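PDB 4HZI: ABC transporter ATP-binding protein from Leptospira interrogans serovar Copenhageni, which probably binds and hydrolyses ATP as the ATPase subunit of an orphan ABC transporter involved in manganese utilization and tolerance. Local coordinates for residues Lys243-Lys248 with Ile253-Ile258; Lys265-Leu270 with Trp284-Lys289. All coordinates share one frame; numbering follows the deposited sequence.

Contact 1. Residues Lys243-Lys248 with Ile253-Ile258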
loop_
_atom_site.group_PDB
_atom_site.type_symbol
_atom_site.label_atom_id
_atom_site.label_comp_id
_atom_site.label_asym_id
_atom_site.label_seq_id
_atom_site.Cartn_x
_atom_site.Cartn_y
_atom_site.Cartn_z
ATOM N N LYS A 243 15.249 -16.890 3.043
ATOM C CA LYS A 243 14.820 -17.233 4.425
ATOM C C LYS A 243 13.682 -16.299 4.766
ATOM O O LYS A 243 13.613 -15.181 4.224
ATOM C CB LYS A 243 15.914 -16.941 5.439
ATOM C CG LYS A 243 17.235 -17.647 5.238
ATOM C CD LYS A 243 17.129 -19.090 5.684
ATOM C CE LYS A 243 17.113 -19.192 7.198
ATOM N NZ LYS A 243 17.923 -20.361 7.640
ATOM N N ALA A 244 12.815 -16.709 5.687
ATOM C CA ALA A 244 11.729 -15.818 6.114
ATOM C C ALA A 244 11.426 -16.051 7.589
ATOM O O ALA A 244 11.714 -17.114 8.188
ATOM C CB ALA A 244 10.506 -16.027 5.295
ATOM N N VAL A 245 10.839 -15.021 8.154
ATOM C CA VAL A 245 10.265 -15.058 9.474
ATOM C C VAL A 245 8.818 -14.592 9.297
ATOM O O VAL A 245 8.581 -13.513 8.718
ATOM C CB VAL A 245 10.989 -14.037 10.390
ATOM C CG1 VAL A 245 10.338 -13.957 11.778
ATOM C CG2 VAL A 245 12.451 -14.355 10.545
ATOM N N LEU A 246 7.849 -15.352 9.806
ATOM C CA LEU A 246 6.438 -15.019 9.690
ATOM C C LEU A 246 6.016 -14.522 11.092
ATOM O O LEU A 246 6.311 -15.192 12.088
ATOM C CB LEU A 246 5.592 -16.240 9.339
ATOM C CG LEU A 246 5.940 -17.010 8.074
ATOM C CD1 LEU A 246 4.942 -18.146 7.888
ATOM C CD2 LEU A 246 5.966 -16.147 6.808
ATOM N N LEU A 247 5.470 -13.306 11.136
ATOM C CA LEU A 247 5.176 -12.618 12.378
ATOM C C LEU A 247 3.692 -12.303 12.464
ATOM O O LEU A 247 3.107 -11.765 11.542
ATOM C CB LEU A 247 5.949 -11.289 12.459
ATOM C CG LEU A 247 6.124 -10.717 13.865
ATOM C CD1 LEU A 247 7.135 -11.399 14.765
ATOM C CD2 LEU A 247 6.419 -9.212 13.794
ATOM N N LYS A 248 3.097 -12.639 13.613
ATOM C CA LYS A 248 1.677 -12.483 13.843
ATOM C C LYS A 248 1.460 -12.186 15.334
ATOM O O LYS A 248 1.873 -12.956 16.191
ATOM C CB LYS A 248 0.982 -13.785 13.492
ATOM C CG LYS A 248 -0.526 -13.749 13.551
ATOM C CD LYS A 248 -1.010 -15.211 13.484
ATOM C CE LYS A 248 -2.501 -15.297 13.268
ATOM N NZ LYS A 248 -2.897 -16.732 13.252
ATOM N N ILE A 253 5.524 -17.179 13.909
ATOM C CA ILE A 253 4.652 -18.302 13.457
ATOM C C ILE A 253 5.583 -19.401 12.838
ATOM O O ILE A 253 5.412 -20.601 13.087
ATOM C CB ILE A 253 3.609 -17.771 12.406
ATOM C CG1 ILE A 253 2.506 -16.941 13.065
ATOM C CG2 ILE A 253 2.901 -18.860 11.616
ATOM C CD1 ILE A 253 2.207 -17.344 14.497
ATOM N N HIS A 254 6.594 -18.977 12.081
ATOM C CA HIS A 254 7.605 -19.894 11.524
ATOM C C HIS A 254 8.847 -19.085 11.110
ATOM O O HIS A 254 8.735 -17.886 10.776
ATOM C CB HIS A 254 7.042 -20.738 10.326
ATOM C CG HIS A 254 7.803 -22.024 10.141
ATOM N ND1 HIS A 254 8.832 -22.165 9.235
ATOM C CD2 HIS A 254 7.774 -23.177 10.852
ATOM C CE1 HIS A 254 9.365 -23.372 9.357
ATOM N NE2 HIS A 254 8.753 -23.998 10.342
ATOM N N PHE A 255 10.017 -19.712 11.211
ATOM C CA PHE A 255 11.271 -19.161 10.760
ATOM C C PHE A 255 11.973 -20.288 10.014
ATOM O O PHE A 255 12.066 -21.423 10.525
ATOM C CB PHE A 255 12.151 -18.703 11.934
ATOM C CG PHE A 255 13.609 -18.501 11.591
ATOM C CD1 PHE A 255 13.982 -17.655 10.549
ATOM C CD2 PHE A 255 14.600 -19.149 12.277
ATOM C CE1 PHE A 255 15.304 -17.495 10.202
ATOM C CE2 PHE A 255 15.938 -18.986 11.935
ATOM C CZ PHE A 255 16.291 -18.151 10.908
ATOM N N GLY A 256 12.457 -19.995 8.816
ATOM C CA GLY A 256 13.263 -20.987 8.084
ATOM C C GLY A 256 13.449 -20.663 6.618
ATOM O O GLY A 256 13.233 -19.514 6.178
ATOM N N PRO A 257 13.876 -21.665 5.825
ATOM C CA PRO A 257 13.968 -21.472 4.376
ATOM C C PRO A 257 12.642 -20.978 3.863
ATOM O O PRO A 257 11.592 -21.452 4.266
ATOM C CB PRO A 257 14.274 -22.899 3.833
ATOM C CG PRO A 257 14.899 -23.619 4.988
ATOM C CD PRO A 257 14.209 -23.046 6.232
ATOM N N ILE A 258 12.682 -20.034 2.941
ATOM C CA ILE A 258 11.446 -19.409 2.497
ATOM C C ILE A 258 10.439 -20.432 1.921
ATOM O O ILE A 258 9.267 -20.314 2.125
ATOM C CB ILE A 258 11.757 -18.248 1.566
ATOM C CG1 ILE A 258 10.530 -17.354 1.359
ATOM C CG2 ILE A 258 12.371 -18.763 0.236
ATOM C CD1 ILE A 258 10.914 -16.054 0.670
#

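Contact 2. Residues Lys265-Leu270 with Trp284-Lys289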
loop_
_atom_site.group_PDB
_atom_site.type_symbol
_atom_site.label_atom_id
_atom_site.label_comp_id
_atom_site.label_asym_id
_atom_site.label_seq_id
_atom_site.Cartn_x
_atom_site.Cartn_y
_atom_site.Cartn_z
ATOM N N LYS A 265 0.017 -24.238 4.188
ATOM C CA LYS A 265 -0.303 -24.391 5.600
ATOM C C LYS A 265 0.207 -23.279 6.537
ATOM O O LYS A 265 -0.531 -22.781 7.393
ATOM C CB LYS A 265 0.225 -25.731 6.148
ATOM C CG LYS A 265 -0.420 -26.096 7.476
ATOM C CD LYS A 265 0.596 -26.399 8.573
ATOM C CE LYS A 265 -0.043 -26.365 9.963
ATOM N NZ LYS A 265 0.936 -25.993 11.028
ATOM N N ASN A 266 1.484 -22.940 6.387
ATOM C CA ASN A 266 2.126 -21.898 7.208
ATOM C C ASN A 266 1.523 -20.492 6.900
ATOM O O ASN A 266 1.264 -19.747 7.833
ATOM C CB ASN A 266 3.622 -21.896 7.017
ATOM C CG ASN A 266 4.329 -23.026 7.820
ATOM O OD1 ASN A 266 3.868 -23.407 8.884
ATOM N ND2 ASN A 266 5.392 -23.552 7.294
ATOM N N LEU A 267 1.261 -20.209 5.618
ATOM C CA LEU A 267 0.593 -18.952 5.267
ATOM C C LEU A 267 -0.876 -18.896 5.713
ATOM O O LEU A 267 -1.360 -17.841 6.150
ATOM C CB LEU A 267 0.736 -18.653 3.776
ATOM C CG LEU A 267 2.163 -18.384 3.342
ATOM C CD1 LEU A 267 2.218 -17.989 1.886
ATOM C CD2 LEU A 267 2.850 -17.319 4.188
ATOM N N GLU A 268 -1.596 -20.020 5.636
ATOM C CA GLU A 268 -2.974 -20.045 6.175
ATOM C C GLU A 268 -2.955 -19.845 7.689
ATOM O O GLU A 268 -3.839 -19.238 8.254
ATOM C CB GLU A 268 -3.724 -21.339 5.770
ATOM C CG GLU A 268 -3.980 -21.447 4.262
ATOM C CD GLU A 268 -4.657 -22.726 3.795
ATOM O OE1 GLU A 268 -4.677 -23.721 4.560
ATOM O OE2 GLU A 268 -5.128 -22.751 2.626
ATOM N N ASP A 269 -1.899 -20.304 8.357
ATOM C CA ASP A 269 -1.763 -20.075 9.770
ATOM C C ASP A 269 -1.486 -18.592 10.017
ATOM O O ASP A 269 -2.037 -17.990 10.926
ATOM C CB ASP A 269 -0.645 -20.930 10.366
ATOM C CG ASP A 269 -0.559 -20.828 11.875
ATOM O OD1 ASP A 269 -1.501 -20.300 12.488
ATOM O OD2 ASP A 269 0.457 -21.273 12.460
ATOM N N LEU A 270 -0.701 -17.968 9.145
ATOM C CA LEU A 270 -0.420 -16.557 9.300
ATOM C C LEU A 270 -1.683 -15.666 9.030
ATOM O O LEU A 270 -1.915 -14.708 9.720
ATOM C CB LEU A 270 0.699 -16.155 8.320
ATOM C CG LEU A 270 1.136 -14.719 8.328
ATOM C CD1 LEU A 270 1.697 -14.310 9.672
ATOM C CD2 LEU A 270 2.152 -14.489 7.218
ATOM N N TRP A 284 5.915 -14.436 -5.796
ATOM C CA TRP A 284 5.029 -15.200 -4.958
ATOM C C TRP A 284 3.622 -14.667 -5.175
ATOM O O TRP A 284 3.424 -13.489 -4.974
ATOM C CB TRP A 284 5.405 -14.984 -3.458
ATOM C CG TRP A 284 6.699 -15.621 -3.107
ATOM C CD1 TRP A 284 7.905 -15.004 -2.948
ATOM C CD2 TRP A 284 6.931 -17.011 -2.912
ATOM N NE1 TRP A 284 8.878 -15.939 -2.671
ATOM C CE2 TRP A 284 8.305 -17.169 -2.620
ATOM C CE3 TRP A 284 6.105 -18.141 -2.925
ATOM C CZ2 TRP A 284 8.883 -18.430 -2.356
ATOM C CZ3 TRP A 284 6.670 -19.382 -2.651
ATOM C CH2 TRP A 284 8.046 -19.513 -2.369
ATOM N N SER A 285 2.678 -15.542 -5.515
ATOM C CA SER A 285 1.247 -15.238 -5.624
ATOM C C SER A 285 0.549 -15.924 -4.475
ATOM O O SER A 285 0.622 -17.152 -4.323
ATOM C CB SER A 285 0.634 -15.726 -6.971
ATOM O OG SER A 285 -0.767 -15.574 -6.986
ATOM N N VAL A 286 -0.087 -15.133 -3.618
ATOM C CA VAL A 286 -0.810 -15.639 -2.453
ATOM C C VAL A 286 -2.241 -15.024 -2.516
ATOM O O VAL A 286 -2.449 -13.819 -2.266
ATOM C CB VAL A 286 -0.089 -15.266 -1.157
ATOM C CG1 VAL A 286 -0.798 -15.823 0.071
ATOM C CG2 VAL A 286 1.364 -15.756 -1.205
ATOM N N ILE A 287 -3.202 -15.852 -2.891
ATOM C CA ILE A 287 -4.549 -15.399 -3.226
ATOM C C ILE A 287 -5.552 -16.198 -2.419
ATOM O O ILE A 287 -5.491 -17.413 -2.405
ATOM C CB ILE A 287 -4.823 -15.609 -4.725
ATOM C CG1 ILE A 287 -3.896 -14.713 -5.601
ATOM C CG2 ILE A 287 -6.303 -15.423 -5.038
ATOM C CD1 ILE A 287 -3.974 -15.021 -7.076
ATOM N N PRO A 288 -6.481 -15.523 -1.761
ATOM C CA PRO A 288 -7.544 -16.145 -1.011
ATOM C C PRO A 288 -8.365 -17.086 -1.853
ATOM O O PRO A 288 -8.698 -16.781 -3.024
ATOM C CB PRO A 288 -8.395 -14.947 -0.559
ATOM C CG PRO A 288 -7.436 -13.819 -0.520
ATOM C CD PRO A 288 -6.575 -14.043 -1.702
ATOM N N LYS A 289 -8.687 -18.248 -1.291
ATOM C CA LYS A 289 -9.623 -19.144 -1.986
ATOM C C LYS A 289 -11.079 -18.674 -1.866
ATOM O O LYS A 289 -11.490 -18.131 -0.834
ATOM C CB LYS A 289 -9.520 -20.563 -1.436
ATOM C CG LYS A 289 -8.171 -21.196 -1.667
ATOM C CD LYS A 289 -8.238 -22.683 -1.350
ATOM C CE LYS A 289 -6.981 -23.379 -1.808
ATOM N NZ LYS A 289 -6.782 -24.631 -1.044
#

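Contact 1. Residues Lys243-Lys248 with Ile253-Ile258
Ala244 and Gly256 face each other as an antiparallel hydrogen-bonded pair in the beta hairpin that closes one edge of the six-stranded mixed sheet of this ABC ATPase. Ala244 N donates to Gly256 O at 2.9 Å, and Gly256 N returns a bond to Ala244 O; each donor lies almost in line with the C=O it meets. Leu246 N also donates to His254 O. At the turn end, Ile253 N reaches Leu246 O at 2.8 Å, here coming in 33° out of the carbonyl plane.

Between the hydrogen-bonded pairs, Val245 sits across from Phe255 on one face of the sheet. Its CG2 meets the Phe255 ring obliquely at CD1, 3.6 Å away, while Ala244 O lies at the ring edge near its plane. The Lys243 chain, bent at chi2, chi3 and chi4, folds back along Gly256 so that its CE comes against CE1 and CZ of the same ring. Gly256 takes backbone angles (165°/-164°) that call for glycine, and Pro257 after it sits at the N-cap of the next helix.

On the other face, Leu246 CD1 touches His254 CB, and Phe262 and Asn266 pack on Leu246. Strand 62-67 holds the far side of 243-248, pairing through Val64 and Leu66. Lys248, extended beyond CG, sends NZ off to Asp272 and the carbonyl O of Asp269, yet passes close to Ile253 on the way: its CB lies 3.5 Å from Ile253 CG1.

Contact 2. Residues Lys265-Leu270 with Trp284-Lys289
Leu267 points from its helix toward Val286 on the strand, and the two side chains cross at about a right angle. A single methyl does the touching: Leu267 CD1 comes up to both branches of the valine, 3.9 Å from Val286 CG2 and 4.1 Å from Val286 CG1, so it meets the fork rather than one prong. The leucine reaches this far because its CG is turned opposite the carbonyl carbon (chi1 -66°) and the chain then runs straight out to CD1 (chi2 -175°). Val286 CB points toward the helix, and with CG1 opposite the backbone N and CG2 opposite the carbonyl carbon both methyls come within reach of Leu267 CD1. Both residues are buried, and the backbones stay well apart, with 8.5 Å from Leu267 CA to Val286 CA.

The two elements are helix 264-271 and the second strand of the C-terminal hairpin 275-280/283-288, a small two-stranded antiparallel sheet laid beside the helix. Leu267 also packs on Leu275, Val277, Phe262 and Leu66, and Val286 on Pro234 and on Leu206 of the second subunit.

At the next residue of the helix, Glu268 and Lys289 bring opposite charges near each other without closing a salt bridge: Glu268 OE2 stands 4.4 Å from Lys289 NZ. Each has a stronger partner. Glu268 OE2 accepts a hydrogen bond from the backbone N of Leu275, where the hairpin begins, and Lys289 NZ pairs with Glu264. Lying close to both carboxylates, the ammonium probably eases the like-charge approach of Glu264 OE2 to Glu268 OE2.

How the contacts relate
Along the chain the two contacts come in series, contact 1 closing before contact 2 opens, and their centres lie 13 Å apart on the same side of the chain's centre. Helix 264-271 is the common element: it supplies half of contact 2 and also packs against the edge hairpin of contact 1. They touch directly, with Ile253 CG2 3.5 Å from Asp269 OD2 and Leu247 O against Leu270 CD1. The helix thus lies between the edge of the six-stranded sheet and the C-terminal hairpin, linking the ATPase core to a two-stranded sheet whose strand 283-288 packs on the second subunit.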